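Local coordinates for protein pngf-ii (Elizabethkingia meningoseptica, PDB 4R4X) that probably removes N-linked glycans from glycoproteins as a peptide:N-glycosidase of the PNGase F family, at residues Asn109-Gly123 and Leu128-Asn141. Numbering follows the deposited sequence.
Sequences NTIEVWYTNDLKVKG and LGQDLGLVLKTVRN
Leu132 sets its CB squarely over one face of the Tyr115 ring, 3.8 Å from the ring centroid and 4° off the normal, a CH-pi contact in which the flat ring gives an aliphatic CH a broad face to rest on. The phenol gets there because CG sits between the backbone N and carbonyl carbon (chi1 62°). Beside it, Asn117 ND2 donates in its amide plane to Leu132 O (3.1 Å), linking the turn after strand 109-116 to the loop leading into strand 134-140. There Gly133 suits its place, since a CB would crowd Thr116 O and the Tyr115 ring. On the same sheet face, compact beta-branched Val113 and Val135 fit the close strands, crossing at about a right angle, tightly, Val113 CG1 to Val135 CG2 at 3.5 Å. On the other face Trp114 and Lys137 run side by side, the extended lysine chain passing CD1 of the indole. A classic beta bulge interrupts the antiparallel register where Leu136 and Lys137 both face Trp114: Trp114 O accepts from Leu136 N (2.8 Å) and, weakly, from Lys137 N. Beyond the strand, Lys122 NZ meets Asp131 OD1 from above the carboxylate plane in a salt bridge (3.0 Å). Strand 97-106 flanks strand 109-116, strand 144-154 flanks strand 134-140, and Leu134 packs on Ile6 and Tyr8 of strand 3-12.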
loop_
_atom_site.group_PDB
_atom_site.type_symbol
_atom_site.label_atom_id
_atom_site.label_comp_id
_atom_site.label_asym_id
_atom_site.label_seq_id
_atom_site.Cartn_x
_atom_site.Cartn_y
_atom_site.Cartn_z
ATOM N N ASN A 109 -20.481 21.231 14.025
ATOM C CA ASN A 109 -19.648 22.105 14.841
ATOM C C ASN A 109 -20.217 23.519 14.799
ATOM O O ASN A 109 -20.642 23.985 13.749
ATOM C CB ASN A 109 -18.193 22.113 14.362
ATOM C CG ASN A 109 -17.446 20.843 14.729
ATOM O OD1 ASN A 109 -17.630 20.283 15.809
ATOM N ND2 ASN A 109 -16.590 20.389 13.835
ATOM N N THR A 110 -20.253 24.166 15.960
ATOM C CA THR A 110 -20.649 25.558 16.092
ATOM C C THR A 110 -19.416 26.439 16.166
ATOM O O THR A 110 -18.507 26.193 16.974
ATOM C CB THR A 110 -21.463 25.766 17.371
ATOM O OG1 THR A 110 -22.628 24.946 17.307
ATOM C CG2 THR A 110 -21.885 27.231 17.524
ATOM N N ILE A 111 -19.376 27.456 15.316
ATOM C CA ILE A 111 -18.246 28.383 15.290
ATOM C C ILE A 111 -18.736 29.814 15.434
ATOM O O ILE A 111 -19.487 30.316 14.589
ATOM C CB ILE A 111 -17.417 28.279 13.992
ATOM C CG1 ILE A 111 -16.946 26.836 13.759
ATOM C CG2 ILE A 111 -16.228 29.228 14.062
ATOM C CD1 ILE A 111 -17.802 26.086 12.760
ATOM N N GLU A 112 -18.302 30.466 16.512
ATOM C CA GLU A 112 -18.597 31.873 16.731
ATOM C C GLU A 112 -17.465 32.712 16.128
ATOM O O GLU A 112 -16.283 32.432 16.350
ATOM C CB GLU A 112 -18.719 32.166 18.218
ATOM C CG GLU A 112 -19.705 31.286 18.970
ATOM C CD GLU A 112 -19.518 31.421 20.473
ATOM O OE1 GLU A 112 -18.785 30.600 21.077
ATOM O OE2 GLU A 112 -20.071 32.381 21.035
ATOM N N VAL A 113 -17.848 33.737 15.379
ATOM C CA VAL A 113 -16.923 34.595 14.660
ATOM C C VAL A 113 -17.131 36.058 15.106
ATOM O O VAL A 113 -18.248 36.588 15.073
ATOM C CB VAL A 113 -17.119 34.392 13.146
ATOM C CG1 VAL A 113 -16.227 35.302 12.341
ATOM C CG2 VAL A 113 -16.836 32.928 12.794
ATOM N N TRP A 114 -16.055 36.677 15.588
ATOM C CA TRP A 114 -16.075 38.073 15.969
ATOM C C TRP A 114 -15.258 38.861 14.958
ATOM O O TRP A 114 -14.094 38.543 14.744
ATOM C CB TRP A 114 -15.431 38.241 17.317
ATOM C CG TRP A 114 -16.166 37.695 18.440
ATOM C CD1 TRP A 114 -16.107 36.434 18.920
ATOM C CD2 TRP A 114 -17.048 38.419 19.299
ATOM N NE1 TRP A 114 -16.910 36.312 20.039
ATOM C CE2 TRP A 114 -17.498 37.524 20.287
ATOM C CE3 TRP A 114 -17.492 39.736 19.330
ATOM C CZ2 TRP A 114 -18.373 37.906 21.304
ATOM C CZ3 TRP A 114 -18.391 40.123 20.350
ATOM C CH2 TRP A 114 -18.815 39.198 21.314
ATOM N N TYR A 115 -15.862 39.881 14.361
ATOM C CA TYR A 115 -15.233 40.591 13.243
ATOM C C TYR A 115 -15.403 42.089 13.364
ATOM O O TYR A 115 -16.405 42.573 13.910
ATOM C CB TYR A 115 -15.812 40.118 11.912
ATOM C CG TYR A 115 -17.312 40.387 11.753
ATOM C CD1 TYR A 115 -18.257 39.489 12.244
ATOM C CD2 TYR A 115 -17.783 41.565 11.157
ATOM C CE1 TYR A 115 -19.619 39.732 12.118
ATOM C CE2 TYR A 115 -19.142 41.816 11.026
ATOM C CZ TYR A 115 -20.056 40.901 11.503
ATOM O OH TYR A 115 -21.411 41.139 11.378
ATOM N N THR A 116 -14.427 42.823 12.833
ATOM C CA THR A 116 -14.507 44.271 12.746
ATOM C C THR A 116 -14.566 44.772 11.314
ATOM O O THR A 116 -13.984 44.173 10.400
ATOM C CB THR A 116 -13.297 44.969 13.424
ATOM O OG1 THR A 116 -13.488 46.389 13.402
ATOM C CG2 THR A 116 -12.004 44.650 12.720
ATOM N N ASN A 117 -15.237 45.910 11.126
ATOM C CA ASN A 117 -15.142 46.618 9.857
ATOM C C ASN A 117 -14.466 47.967 9.985
ATOM O O ASN A 117 -14.476 48.759 9.044
ATOM C CB ASN A 117 -16.507 46.716 9.207
ATOM C CG ASN A 117 -16.884 45.416 8.512
ATOM O OD1 ASN A 117 -16.245 45.017 7.542
ATOM N ND2 ASN A 117 -17.868 44.744 9.025
ATOM N N ASP A 118 -13.777 48.166 11.107
ATOM C CA ASP A 118 -13.118 49.436 11.416
ATOM C C ASP A 118 -12.052 49.822 10.379
ATOM O O ASP A 118 -11.828 51.007 10.123
ATOM C CB ASP A 118 -12.463 49.380 12.805
ATOM C CG ASP A 118 -13.481 49.451 13.983
ATOM O OD1 ASP A 118 -14.699 49.271 13.781
ATOM O OD2 ASP A 118 -13.023 49.654 15.133
ATOM N N LEU A 119 -11.376 48.831 9.807
ATOM C CA LEU A 119 -10.232 49.082 8.939
ATOM C C LEU A 119 -10.540 48.979 7.448
ATOM O O LEU A 119 -9.624 49.092 6.632
ATOM C CB LEU A 119 -9.087 48.111 9.274
ATOM C CG LEU A 119 -8.479 48.181 10.664
ATOM C CD1 LEU A 119 -7.540 47.013 10.918
ATOM C CD2 LEU A 119 -7.746 49.493 10.893
ATOM N N LYS A 120 -11.798 48.755 7.077
ATOM C CA LYS A 120 -12.181 48.661 5.653
ATOM C C LYS A 120 -11.299 47.639 4.901
ATOM O O LYS A 120 -10.892 47.857 3.749
ATOM C CB LYS A 120 -12.137 50.030 4.961
ATOM C CG LYS A 120 -13.031 51.086 5.606
ATOM C CD LYS A 120 -12.252 51.967 6.575
ATOM C CE LYS A 120 -13.166 52.793 7.477
ATOM N NZ LYS A 120 -13.986 53.774 6.704
ATOM N N VAL A 121 -10.994 46.543 5.598
ATOM C CA VAL A 121 -10.368 45.369 5.015
ATOM C C VAL A 121 -11.039 44.156 5.650
ATOM O O VAL A 121 -11.699 44.265 6.702
ATOM C CB VAL A 121 -8.854 45.290 5.243
ATOM C CG1 VAL A 121 -8.128 46.494 4.642
ATOM C CG2 VAL A 121 -8.519 45.106 6.716
ATOM N N LYS A 122 -10.899 43.018 4.983
ATOM C CA LYS A 122 -11.469 41.766 5.455
ATOM C C LYS A 122 -10.346 40.768 5.666
ATOM O O LYS A 122 -9.236 41.003 5.241
ATOM C CB LYS A 122 -12.484 41.243 4.455
ATOM C CG LYS A 122 -13.704 42.143 4.355
ATOM C CD LYS A 122 -14.731 41.658 3.349
ATOM C CE LYS A 122 -15.932 42.603 3.371
ATOM N NZ LYS A 122 -16.968 42.172 2.407
ATOM N N GLY A 123 -10.639 39.675 6.359
ATOM C CA GLY A 123 -9.618 38.709 6.693
ATOM C C GLY A 123 -10.046 37.830 7.836
ATOM O O GLY A 123 -11.168 37.940 8.343
ATOM N N LEU A 128 -13.719 30.845 7.307
ATOM C CA LEU A 128 -15.039 31.217 7.831
ATOM C C LEU A 128 -15.133 32.683 8.197
ATOM O O LEU A 128 -14.284 33.212 8.909
ATOM C CB LEU A 128 -15.411 30.383 9.046
ATOM C CG LEU A 128 -15.559 28.889 8.778
ATOM C CD1 LEU A 128 -15.871 28.160 10.072
ATOM C CD2 LEU A 128 -16.604 28.617 7.711
ATOM N N GLY A 129 -16.159 33.346 7.677
ATOM C CA GLY A 129 -16.406 34.757 7.973
ATOM C C GLY A 129 -15.647 35.785 7.162
ATOM O O GLY A 129 -15.780 36.987 7.431
ATOM N N GLN A 130 -14.867 35.333 6.170
ATOM C CA GLN A 130 -13.990 36.206 5.391
ATOM C C GLN A 130 -14.731 37.255 4.592
ATOM O O GLN A 130 -14.123 38.222 4.175
ATOM C CB GLN A 130 -13.194 35.397 4.372
ATOM C CG GLN A 130 -12.123 34.524 4.970
ATOM C CD GLN A 130 -10.840 35.258 5.241
ATOM O OE1 GLN A 130 -10.565 36.333 4.681
ATOM N NE2 GLN A 130 -10.020 34.666 6.086
ATOM N N ASP A 131 -16.017 37.058 4.321
ATOM C CA ASP A 131 -16.768 38.141 3.694
ATOM C C ASP A 131 -17.487 39.062 4.678
ATOM O O ASP A 131 -18.083 40.027 4.241
ATOM C CB ASP A 131 -17.762 37.621 2.669
ATOM C CG ASP A 131 -18.115 38.671 1.640
ATOM O OD1 ASP A 131 -17.215 39.423 1.192
ATOM O OD2 ASP A 131 -19.302 38.767 1.309
ATOM N N LEU A 132 -17.442 38.783 5.984
ATOM C CA LEU A 132 -18.158 39.626 6.977
ATOM C C LEU A 132 -17.395 40.882 7.367
ATOM O O LEU A 132 -17.990 41.912 7.702
ATOM C CB LEU A 132 -18.447 38.856 8.259
ATOM C CG LEU A 132 -19.367 37.629 8.167
ATOM C CD1 LEU A 132 -19.413 36.931 9.519
ATOM C CD2 LEU A 132 -20.762 38.010 7.700
ATOM N N GLY A 133 -16.069 40.774 7.361
ATOM C CA GLY A 133 -15.198 41.808 7.858
ATOM C C GLY A 133 -13.847 41.185 8.136
ATOM O O GLY A 133 -13.491 40.171 7.529
ATOM N N LEU A 134 -13.084 41.816 9.021
ATOM C CA LEU A 134 -11.824 41.266 9.513
ATOM C C LEU A 134 -12.097 40.486 10.792
ATOM O O LEU A 134 -12.416 41.071 11.833
ATOM C CB LEU A 134 -10.805 42.385 9.749
ATOM C CG LEU A 134 -9.525 41.955 10.465
ATOM C CD1 LEU A 134 -8.761 40.877 9.685
ATOM C CD2 LEU A 134 -8.676 43.187 10.689
ATOM N N VAL A 135 -11.973 39.167 10.704
ATOM C CA VAL A 135 -12.253 38.281 11.819
ATOM C C VAL A 135 -11.093 38.328 12.791
ATOM O O VAL A 135 -9.970 37.981 12.431
ATOM C CB VAL A 135 -12.500 36.835 11.343
ATOM C CG1 VAL A 135 -12.678 35.891 12.518
ATOM C CG2 VAL A 135 -13.723 36.776 10.431
ATOM N N LEU A 136 -11.360 38.735 14.023
ATOM C CA LEU A 136 -10.318 38.834 15.047
ATOM C C LEU A 136 -10.356 37.733 16.103
ATOM O O LEU A 136 -9.417 37.601 16.885
ATOM C CB LEU A 136 -10.360 40.214 15.711
ATOM C CG LEU A 136 -10.067 41.382 14.774
ATOM C CD1 LEU A 136 -10.179 42.666 15.588
ATOM C CD2 LEU A 136 -8.683 41.245 14.129
ATOM N N LYS A 137 -11.420 36.944 16.124
ATOM C CA LYS A 137 -11.537 35.833 17.040
ATOM C C LYS A 137 -12.558 34.819 16.516
ATOM O O LYS A 137 -13.646 35.204 16.058
ATOM C CB LYS A 137 -12.002 36.332 18.405
ATOM C CG LYS A 137 -12.187 35.248 19.455
ATOM C CD LYS A 137 -12.412 35.907 20.813
ATOM C CE LYS A 137 -12.976 34.931 21.821
ATOM N NZ LYS A 137 -13.289 35.662 23.093
ATOM N N THR A 138 -12.203 33.534 16.596
ATOM C CA THR A 138 -13.144 32.434 16.351
ATOM C C THR A 138 -13.179 31.513 17.558
ATOM O O THR A 138 -12.162 31.310 18.226
ATOM C CB THR A 138 -12.767 31.598 15.120
ATOM O OG1 THR A 138 -11.506 30.958 15.356
ATOM C CG2 THR A 138 -12.677 32.476 13.886
ATOM N N VAL A 139 -14.357 30.974 17.840
ATOM C CA VAL A 139 -14.545 30.033 18.929
ATOM C C VAL A 139 -15.301 28.843 18.383
ATOM O O VAL A 139 -16.421 28.982 17.863
ATOM C CB VAL A 139 -15.341 30.628 20.106
ATOM C CG1 VAL A 139 -15.346 29.648 21.282
ATOM C CG2 VAL A 139 -14.763 31.964 20.515
ATOM N N ARG A 140 -14.667 27.679 18.482
ATOM C CA ARG A 140 -15.193 26.452 17.912
ATOM C C ARG A 140 -15.668 25.578 19.071
ATOM O O ARG A 140 -14.867 25.193 19.930
ATOM C CB ARG A 140 -14.116 25.745 17.090
ATOM C CG ARG A 140 -14.502 24.357 16.582
ATOM C CD ARG A 140 -13.415 23.742 15.702
ATOM N NE ARG A 140 -13.313 24.453 14.424
ATOM C CZ ARG A 140 -13.923 24.101 13.285
ATOM N NH1 ARG A 140 -14.690 23.008 13.213
ATOM N NH2 ARG A 140 -13.761 24.851 12.195
ATOM N N ASN A 141 -16.973 25.292 19.084
ATOM C CA ASN A 141 -17.597 24.475 20.124
ATOM C C ASN A 141 -17.284 24.954 21.526
ATOM O O ASN A 141 -17.016 24.152 22.415
ATOM C CB ASN A 141 -17.201 22.999 19.940
ATOM C CG ASN A 141 -17.643 22.444 18.598
ATOM O OD1 ASN A 141 -16.888 21.759 17.907
ATOM N ND2 ASN A 141 -18.868 22.756 18.215
HETATM O O HOH W 1 -18.193 27.956 19.823
#